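Local coordinates for protein tryptophan halogenase superfamily (Brevundimonas sp. BAL3, PDB 6FRL) that acts as a flavin-dependent halogenase that prefers bromination over chlorination, probably installing the halogen on an electron-rich aromatic substrate, at residues G23-A28 with L357-I362; E56-T61 with T353-I358; L219-S224 with V338-S343. All blocks are in the same frame, centred on the assembly; numbering follows the deposited sequence.

Contact 1 (G23-A28 with L357-I362)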
loop_
_atom_site.group_PDB
_atom_site.type_symbol
_atom_site.label_atom_id
_atom_site.label_comp_id
_atom_site.label_asym_id
_atom_site.label_seq_id
_atom_site.Cartn_x
_atom_site.Cartn_y
_atom_site.Cartn_z
ATOM N N GLY B 23 -5.213 -28.017 -3.501
ATOM C CA GLY B 23 -5.678 -28.459 -4.817
ATOM C C GLY B 23 -7.110 -28.081 -5.145
ATOM O O GLY B 23 -7.406 -27.587 -6.240
ATOM N N TRP B 24 -8.003 -28.307 -4.199
ATOM C CA TRP B 24 -9.402 -28.046 -4.465
ATOM C C TRP B 24 -9.787 -26.588 -4.298
ATOM O O TRP B 24 -10.698 -26.170 -4.983
ATOM C CB TRP B 24 -10.312 -28.989 -3.670
ATOM C CG TRP B 24 -10.243 -30.363 -4.221
ATOM C CD1 TRP B 24 -9.709 -31.450 -3.609
ATOM C CD2 TRP B 24 -10.682 -30.800 -5.503
ATOM N NE1 TRP B 24 -9.798 -32.556 -4.425
ATOM C CE2 TRP B 24 -10.392 -32.187 -5.595
ATOM C CE3 TRP B 24 -11.286 -30.168 -6.584
ATOM C CZ2 TRP B 24 -10.696 -32.947 -6.721
ATOM C CZ3 TRP B 24 -11.591 -30.929 -7.724
ATOM C CH2 TRP B 24 -11.285 -32.305 -7.774
ATOM N N MET B 25 -9.094 -25.805 -3.448
ATOM C CA MET B 25 -9.269 -24.334 -3.483
ATOM C C MET B 25 -8.849 -23.779 -4.850
ATOM O O MET B 25 -9.581 -22.982 -5.444
ATOM C CB MET B 25 -8.504 -23.599 -2.372
ATOM C CG MET B 25 -9.160 -23.701 -0.995
ATOM S SD MET B 25 -8.047 -23.145 0.313
ATOM C CE MET B 25 -8.046 -21.350 0.059
ATOM N N THR B 26 -7.682 -24.194 -5.345
ATOM C CA THR B 26 -7.222 -23.779 -6.673
ATOM C C THR B 26 -8.243 -24.141 -7.808
ATOM O O THR B 26 -8.630 -23.290 -8.614
ATOM C CB THR B 26 -5.828 -24.375 -6.963
ATOM O OG1 THR B 26 -4.905 -23.969 -5.939
ATOM C CG2 THR B 26 -5.311 -23.897 -8.298
ATOM N N ALA B 27 -8.698 -25.393 -7.832
ATOM C CA ALA B 27 -9.664 -25.864 -8.822
ATOM C C ALA B 27 -10.946 -25.053 -8.789
ATOM O O ALA B 27 -11.435 -24.608 -9.848
ATOM C CB ALA B 27 -9.987 -27.349 -8.615
ATOM N N ALA B 28 -11.487 -24.858 -7.589
ATOM C CA ALA B 28 -12.758 -24.116 -7.471
ATOM C C ALA B 28 -12.626 -22.658 -7.935
ATOM O O ALA B 28 -13.495 -22.143 -8.679
ATOM C CB ALA B 28 -13.285 -24.172 -6.053
ATOM N N LEU B 357 -2.130 -18.294 2.832
ATOM C CA LEU B 357 -1.050 -18.306 1.832
ATOM C C LEU B 357 -1.442 -18.994 0.516
ATOM O O LEU B 357 -0.935 -18.627 -0.577
ATOM C CB LEU B 357 0.225 -18.889 2.426
ATOM C CG LEU B 357 0.912 -18.003 3.518
ATOM C CD1 LEU B 357 1.751 -18.839 4.451
ATOM C CD2 LEU B 357 1.763 -16.863 2.937
ATOM N N ILE B 358 -2.358 -19.963 0.606
ATOM C CA ILE B 358 -3.025 -20.563 -0.571
ATOM C C ILE B 358 -3.889 -19.524 -1.253
ATOM O O ILE B 358 -3.791 -19.348 -2.467
ATOM C CB ILE B 358 -3.855 -21.809 -0.183
ATOM C CG1 ILE B 358 -2.896 -22.954 0.206
ATOM C CG2 ILE B 358 -4.780 -22.252 -1.314
ATOM C CD1 ILE B 358 -3.489 -23.971 1.148
ATOM N N GLU B 359 -4.703 -18.810 -0.480
ATOM C CA GLU B 359 -5.565 -17.753 -1.034
ATOM C C GLU B 359 -4.776 -16.652 -1.791
ATOM O O GLU B 359 -5.174 -16.217 -2.855
ATOM C CB GLU B 359 -6.369 -17.053 0.073
ATOM C CG GLU B 359 -7.344 -17.874 0.888
ATOM C CD GLU B 359 -7.944 -17.054 2.029
ATOM O OE1 GLU B 359 -8.702 -16.080 1.727
ATOM O OE2 GLU B 359 -7.641 -17.373 3.210
ATOM N N THR B 360 -3.689 -16.171 -1.192
ATOM C CA THR B 360 -2.889 -15.120 -1.785
ATOM C C THR B 360 -2.213 -15.654 -3.047
ATOM O O THR B 360 -2.083 -14.923 -4.039
ATOM C CB THR B 360 -1.835 -14.550 -0.816
ATOM O OG1 THR B 360 -1.019 -15.613 -0.302
ATOM C CG2 THR B 360 -2.485 -13.781 0.347
ATOM N N GLY B 361 -1.798 -16.926 -3.008
ATOM C CA GLY B 361 -1.177 -17.564 -4.179
ATOM C C GLY B 361 -2.123 -17.632 -5.353
ATOM O O GLY B 361 -1.739 -17.308 -6.475
ATOM N N ILE B 362 -3.371 -18.011 -5.070
ATOM C CA ILE B 362 -4.420 -18.089 -6.078
ATOM C C ILE B 362 -4.780 -16.732 -6.647
ATOM O O ILE B 362 -4.940 -16.604 -7.848
ATOM C CB ILE B 362 -5.673 -18.795 -5.532
ATOM C CG1 ILE B 362 -5.384 -20.285 -5.362
ATOM C CG2 ILE B 362 -6.869 -18.624 -6.467
ATOM C CD1 ILE B 362 -6.225 -20.938 -4.279
#

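Contact 2 (E56-T61 with T353-I358)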
loop_
_atom_site.group_PDB
_atom_site.type_symbol
_atom_site.label_atom_id
_atom_site.label_comp_id
_atom_site.label_asym_id
_atom_site.label_seq_id
_atom_site.Cartn_x
_atom_site.Cartn_y
_atom_site.Cartn_z
ATOM N N GLU B 56 -8.734 -26.707 11.659
ATOM C CA GLU B 56 -7.834 -25.661 11.241
ATOM C C GLU B 56 -8.475 -24.287 11.421
ATOM O O GLU B 56 -9.703 -24.142 11.349
ATOM C CB GLU B 56 -7.437 -25.889 9.802
ATOM C CG GLU B 56 -5.949 -25.769 9.580
ATOM C CD GLU B 56 -5.581 -25.830 8.111
ATOM O OE1 GLU B 56 -6.021 -26.801 7.430
ATOM O OE2 GLU B 56 -4.854 -24.909 7.644
ATOM N N ALA B 57 -7.643 -23.286 11.699
ATOM C CA ALA B 57 -8.086 -21.905 11.782
ATOM C C ALA B 57 -7.765 -21.126 10.513
ATOM O O ALA B 57 -7.021 -21.593 9.647
ATOM C CB ALA B 57 -7.500 -21.212 13.013
ATOM N N THR B 58 -8.383 -19.953 10.402
ATOM C CA THR B 58 -8.252 -19.081 9.244
ATOM C C THR B 58 -8.247 -17.603 9.657
ATOM O O THR B 58 -8.457 -17.284 10.837
ATOM C CB THR B 58 -9.441 -19.274 8.279
ATOM O OG1 THR B 58 -10.677 -19.105 8.997
ATOM C CG2 THR B 58 -9.381 -20.630 7.608
ATOM N N ILE B 59 -8.006 -16.724 8.686
ATOM C CA ILE B 59 -8.213 -15.296 8.828
ATOM C C ILE B 59 -9.415 -14.879 7.950
ATOM O O ILE B 59 -9.912 -15.667 7.153
ATOM C CB ILE B 59 -6.908 -14.488 8.524
ATOM C CG1 ILE B 59 -6.376 -14.737 7.109
ATOM C CG2 ILE B 59 -5.810 -14.839 9.512
ATOM C CD1 ILE B 59 -5.257 -13.784 6.752
ATOM N N PRO B 60 -9.909 -13.641 8.111
ATOM C CA PRO B 60 -11.158 -13.284 7.419
ATOM C C PRO B 60 -11.148 -13.277 5.869
ATOM O O PRO B 60 -12.234 -13.343 5.236
ATOM C CB PRO B 60 -11.462 -11.891 7.968
ATOM C CG PRO B 60 -10.804 -11.882 9.311
ATOM C CD PRO B 60 -9.516 -12.580 9.058
ATOM N N THR B 61 -9.968 -13.197 5.263
ATOM C CA THR B 61 -9.875 -13.338 3.828
ATOM C C THR B 61 -10.655 -14.596 3.333
ATOM O O THR B 61 -11.269 -14.546 2.283
ATOM C CB THR B 61 -8.404 -13.383 3.340
ATOM O OG1 THR B 61 -7.686 -14.457 3.993
ATOM C CG2 THR B 61 -7.687 -12.063 3.570
ATOM N N THR B 353 -1.979 -19.035 9.205
ATOM C CA THR B 353 -1.658 -18.443 7.900
ATOM C C THR B 353 -1.579 -19.397 6.723
ATOM O O THR B 353 -1.403 -18.950 5.610
ATOM C CB THR B 353 -0.329 -17.647 7.940
ATOM O OG1 THR B 353 0.710 -18.491 8.437
ATOM C CG2 THR B 353 -0.461 -16.369 8.807
ATOM N N SER B 354 -1.722 -20.696 6.959
ATOM C CA SER B 354 -1.567 -21.725 5.912
ATOM C C SER B 354 -2.568 -21.562 4.766
ATOM O O SER B 354 -2.192 -21.478 3.581
ATOM C CB SER B 354 -1.738 -23.126 6.529
ATOM O OG SER B 354 -0.552 -23.489 7.192
ATOM N N ILE B 355 -3.845 -21.567 5.129
ATOM C CA ILE B 355 -4.881 -21.402 4.169
ATOM C C ILE B 355 -4.743 -20.012 3.523
ATOM O O ILE B 355 -4.845 -19.884 2.299
ATOM C CB ILE B 355 -6.242 -21.733 4.788
ATOM C CG1 ILE B 355 -6.320 -23.267 4.922
ATOM C CG2 ILE B 355 -7.402 -21.164 3.972
ATOM C CD1 ILE B 355 -7.573 -23.821 5.599
ATOM N N ALA B 356 -4.447 -18.995 4.332
ATOM C CA ALA B 356 -4.260 -17.643 3.830
ATOM C C ALA B 356 -3.209 -17.532 2.712
ATOM O O ALA B 356 -3.371 -16.756 1.777
ATOM C CB ALA B 356 -3.904 -16.730 4.989
ATOM N N LEU B 357 -2.130 -18.294 2.832
ATOM C CA LEU B 357 -1.050 -18.306 1.832
ATOM C C LEU B 357 -1.442 -18.994 0.516
ATOM O O LEU B 357 -0.935 -18.627 -0.577
ATOM C CB LEU B 357 0.225 -18.889 2.426
ATOM C CG LEU B 357 0.912 -18.003 3.518
ATOM C CD1 LEU B 357 1.751 -18.839 4.451
ATOM C CD2 LEU B 357 1.763 -16.863 2.937
ATOM N N ILE B 358 -2.358 -19.963 0.606
ATOM C CA ILE B 358 -3.025 -20.563 -0.571
ATOM C C ILE B 358 -3.889 -19.524 -1.253
ATOM O O ILE B 358 -3.791 -19.348 -2.467
ATOM C CB ILE B 358 -3.855 -21.809 -0.183
ATOM C CG1 ILE B 358 -2.896 -22.954 0.206
ATOM C CG2 ILE B 358 -4.780 -22.252 -1.314
ATOM C CD1 ILE B 358 -3.489 -23.971 1.148
HETATM O O HOH W 1 -4.784 -21.630 7.875
HETATM O O HOH W 2 -5.359 -14.324 2.333
#

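Contact 3 (L219-S224 with V338-S343)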
loop_
_atom_site.group_PDB
_atom_site.type_symbol
_atom_site.label_atom_id
_atom_site.label_comp_id
_atom_site.label_asym_id
_atom_site.label_seq_id
_atom_site.Cartn_x
_atom_site.Cartn_y
_atom_site.Cartn_z
ATOM N N LEU B 219 -0.214 -25.780 -18.415
ATOM C CA LEU B 219 0.098 -25.165 -17.117
ATOM C C LEU B 219 -0.128 -26.190 -16.007
ATOM O O LEU B 219 -1.199 -26.775 -15.911
ATOM C CB LEU B 219 -0.753 -23.902 -16.866
ATOM C CG LEU B 219 -0.568 -23.203 -15.486
ATOM C CD1 LEU B 219 0.797 -22.547 -15.430
ATOM C CD2 LEU B 219 -1.619 -22.143 -15.118
ATOM N N PHE B 220 0.883 -26.376 -15.171
ATOM C CA PHE B 220 0.822 -27.257 -14.028
ATOM C C PHE B 220 0.865 -26.479 -12.710
ATOM O O PHE B 220 1.710 -25.576 -12.557
ATOM C CB PHE B 220 1.993 -28.247 -14.078
ATOM C CG PHE B 220 1.823 -29.302 -15.126
ATOM C CD1 PHE B 220 2.096 -29.019 -16.458
ATOM C CD2 PHE B 220 1.306 -30.551 -14.793
ATOM C CE1 PHE B 220 1.871 -29.970 -17.430
ATOM C CE2 PHE B 220 1.107 -31.504 -15.765
ATOM C CZ PHE B 220 1.379 -31.212 -17.083
ATOM N N VAL B 221 -0.026 -26.835 -11.765
ATOM C CA VAL B 221 0.021 -26.309 -10.399
ATOM C C VAL B 221 0.426 -27.436 -9.467
ATOM O O VAL B 221 -0.233 -28.468 -9.414
ATOM C CB VAL B 221 -1.325 -25.720 -9.913
ATOM C CG1 VAL B 221 -1.107 -24.922 -8.635
ATOM C CG2 VAL B 221 -1.972 -24.832 -10.968
ATOM N N ASP B 222 1.504 -27.239 -8.727
ATOM C CA ASP B 222 1.986 -28.256 -7.794
ATOM C C ASP B 222 1.329 -27.998 -6.455
ATOM O O ASP B 222 1.676 -27.035 -5.771
ATOM C CB ASP B 222 3.516 -28.198 -7.683
ATOM C CG ASP B 222 4.108 -29.302 -6.815
ATOM O OD1 ASP B 222 3.396 -29.916 -6.011
ATOM O OD2 ASP B 222 5.324 -29.551 -6.935
ATOM N N CYS B 223 0.378 -28.870 -6.108
ATOM C CA CYS B 223 -0.205 -28.936 -4.773
ATOM C C CYS B 223 0.103 -30.288 -4.152
ATOM O O CYS B 223 -0.684 -30.815 -3.335
ATOM C CB CYS B 223 -1.729 -28.739 -4.835
ATOM S SG CYS B 223 -2.270 -27.217 -5.647
ATOM N N SER B 224 1.248 -30.858 -4.522
ATOM C CA SER B 224 1.676 -32.163 -3.991
ATOM C C SER B 224 2.076 -32.187 -2.515
ATOM O O SER B 224 2.238 -33.275 -1.975
ATOM C CB SER B 224 2.845 -32.708 -4.819
ATOM O OG SER B 224 4.033 -31.935 -4.657
ATOM N N VAL B 338 3.525 -23.614 -11.266
ATOM C CA VAL B 338 3.307 -22.698 -10.131
ATOM C C VAL B 338 3.068 -23.562 -8.932
ATOM O O VAL B 338 2.238 -24.472 -9.003
ATOM C CB VAL B 338 2.052 -21.835 -10.312
ATOM C CG1 VAL B 338 1.892 -20.853 -9.170
ATOM C CG2 VAL B 338 2.139 -21.091 -11.619
ATOM N N ALA B 339 3.761 -23.272 -7.826
ATOM C CA ALA B 339 3.571 -24.036 -6.601
ATOM C C ALA B 339 2.602 -23.327 -5.652
ATOM O O ALA B 339 2.812 -22.153 -5.316
ATOM C CB ALA B 339 4.907 -24.244 -5.936
ATOM N N ILE B 340 1.567 -24.040 -5.205
ATOM C CA ILE B 340 0.555 -23.505 -4.264
ATOM C C ILE B 340 0.447 -24.370 -2.993
ATOM O O ILE B 340 0.327 -25.593 -3.091
ATOM C CB ILE B 340 -0.837 -23.447 -4.940
ATOM C CG1 ILE B 340 -0.819 -22.575 -6.209
ATOM C CG2 ILE B 340 -1.922 -22.944 -3.975
ATOM C CD1 ILE B 340 -0.713 -21.085 -5.954
ATOM N N GLY B 341 0.428 -23.733 -1.817
ATOM C CA GLY B 341 0.414 -24.455 -0.533
ATOM C C GLY B 341 1.802 -24.922 -0.088
ATOM O O GLY B 341 2.787 -24.289 -0.434
ATOM N N LEU B 342 1.874 -26.053 0.633
ATOM C CA LEU B 342 3.124 -26.591 1.236
ATOM C C LEU B 342 4.303 -26.815 0.287
ATOM O O LEU B 342 5.471 -26.686 0.705
ATOM C CB LEU B 342 2.886 -27.885 2.003
ATOM C CG LEU B 342 2.102 -27.952 3.308
ATOM C CD1 LEU B 342 2.111 -29.378 3.898
ATOM C CD2 LEU B 342 2.702 -26.978 4.287
ATOM N N SER B 343 4.008 -27.118 -0.972
ATOM C CA SER B 343 5.041 -27.217 -1.994
ATOM C C SER B 343 5.813 -25.921 -2.190
ATOM O O SER B 343 6.947 -25.972 -2.661
ATOM C CB SER B 343 4.443 -27.649 -3.345
ATOM O OG SER B 343 3.535 -26.698 -3.874
#

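Contact 1 (G23-A28 with L357-I362)
M25 carries most of the packing between helix 20-33 and helix 354-367, touching I358, E359 and I362. The two short segments run in roughly the same direction, their axes 10.2 Å apart at closest approach and crossing at -33°, and the contact is buried and built mainly from hydrocarbon.

The apolar group centres on the methionine. Its chain is bent at the last torsion (chi3 73°), which swings the terminal methyl across I358 at about a right angle, M25 CE lying 3.7 Å from I358 CG2. The sulfur sits against the same branch, M25 SD to I358 CG2 being 3.8 Å. Beyond it M25 CE meets the aliphatic stem of the glutamate at E359 CG, 3.6 Å away, so only the methylene part of E359 is used here. Lower on the chain, M25 CB is 4.0 Å from I362 CD1.

The second group is mixed. The outer methyl of I362 presses on the backbone of the facing helix, with I362 CD1 3.7 Å from T26 N, and it lies as close to the threonine hydroxyl, T26 OG1. That oxygen stands beside the backbone N (chi1 -57°) and is hydrogen-bonded to A22 O, one turn back in its own helix, so the hydroxyl already has a partner where the isoleucine methyl packs on it.

Around the pair, M25 also rests on I62 and F65 of helix 61-68 and on L176 of helix 169-182. G23 belongs to a GxGxxG pattern consistent with a Rossmann-type nucleotide-binding helix. Between these segments the helices are joined by dispersion and hydrophobic burial, without direct polar bonds, while the E359 carboxylate lies at T61 OG1.

Contact 2 (E56-T61 with T353-I358)
E56 reaches I355 through an unusual first torsion, chi1 -133°, followed by a chain extended beyond CG, which brings its side chain obliquely across I355, the carboxylate ending against CG1 and CD1. I59 is turned inward by its own chi1 of 59°: CG1 stands between the backbone N and the carbonyl carbon, and the end of the side chain comes down on A356.

The carboxylate of E56 meets hydrocarbon, E56 OE2 lying 3.5 Å from I355 CG1 and E56 CD 3.8 Å from I355 CD1. S354 CB lies near the same OE2. On the other branch of the isoleucine the fit is looser, with T58 CG2 4.2 Å from I355 CG2. Farther along, I59 CD1 touches A356 CB at 3.7 Å, the apolar end of the contact.

Polar links are made by water. One water accepts from I355 N (2.9 Å), in the first turn of the helix, and donates to A57 O (2.9 Å); a longer bond from it runs to E56 OE2. It thus joins A57, the acid and the first turn of the helix through one molecule. A second water connects T61 OG1, 2.9 Å away, with A356 O, to which it donates over 3.2 Å.

Strand 55-57 is an outer strand of a small antiparallel sheet, and E56 exchanges backbone hydrogen bonds with L167 of strand 164-168. T58 is tied by OG1 to L165 O, and its carbonyl is bound by K85 NZ. Beyond the contact, I355 leans on M25 of helix 20-33 and L357 on E389 and M390 of helix 376-402, so the start of helix 354-367 is wedged between those helices and the extended loop that follows strand 55-57.

Contact 3 (L219-S224 with V338-S343)
V221 and D222 pair in parallel with V338 and A339, joining strand 219-222 to strand 337-339 in the mixed sheet that also holds strand 13-17. The rungs are regular: V338 N donates to F220 O (3.0 Å), D222 N to V338 O (2.9 Å) and I340 N to D222 O (3.0 Å). A CA-H...O contact from V221 to V338 O accompanies the ladder.

Packing is tightest where the ladder runs out into the loops. V221 CG1, anti to its backbone nitrogen at chi1 -167°, reaches diagonally to I340 CG1, 3.4 Å away. C223 SG is 4.1 Å from I340 CB on the same flank. D222 O is gripped twice: besides I340 N it takes S343 OG at 2.7 Å, and this hydroxyl stands above the carbonyl plane, 47° out of it, on the face opposite the amide. The serine thereby ties the loop after strand 337-339 back to its neighbour.

The packing is looser at L219, whose CD1 is 4.3 Å from V338 CG2, and at F220, whose ring leads off toward V204 and L207 of strand 204-209. L342 is solvent-exposed and makes almost no contact, although S343 just after it returns to the strand; L342 N binds a tartrate, probably from the crystallisation liquor, that may mark part of a pocket.

D222 also folds its own chain into an Asx turn, OD1 accepting from both S224 N and S224 OG, while OD2 receives V230 N and I231 N at the start of helix 229-234. Several donors converging on this buried carboxylate would probably stabilise its charged form. The polar chemistry therefore fixes the loops leaving the strands, while C223 and I340 cover the sheet's end toward A22 and T26 of helix 20-33.

How the contacts relate
All three contacts are largely buried, but the centre of contact 2 lies about 4 Å from the centre of the chain, those of contacts 1 and 3 about 14 Å and 18 Å. Contacts 1 and 2 share helix 354-367: its first turn meets segment 56-61 by mixed water-mediated and apolar contacts, and the following turn meets helix 20-33 through hydrocarbon. Contact 3 differs in being a parallel strand ladder held by backbone bonds. I358 CG1 on G341 CA, at 3.7 Å, joins the shared helix to the loop of contact 3, and G23 CA packs on C223 SG. T61 and E359 probably hydrogen-bond between contacts 2 and 1.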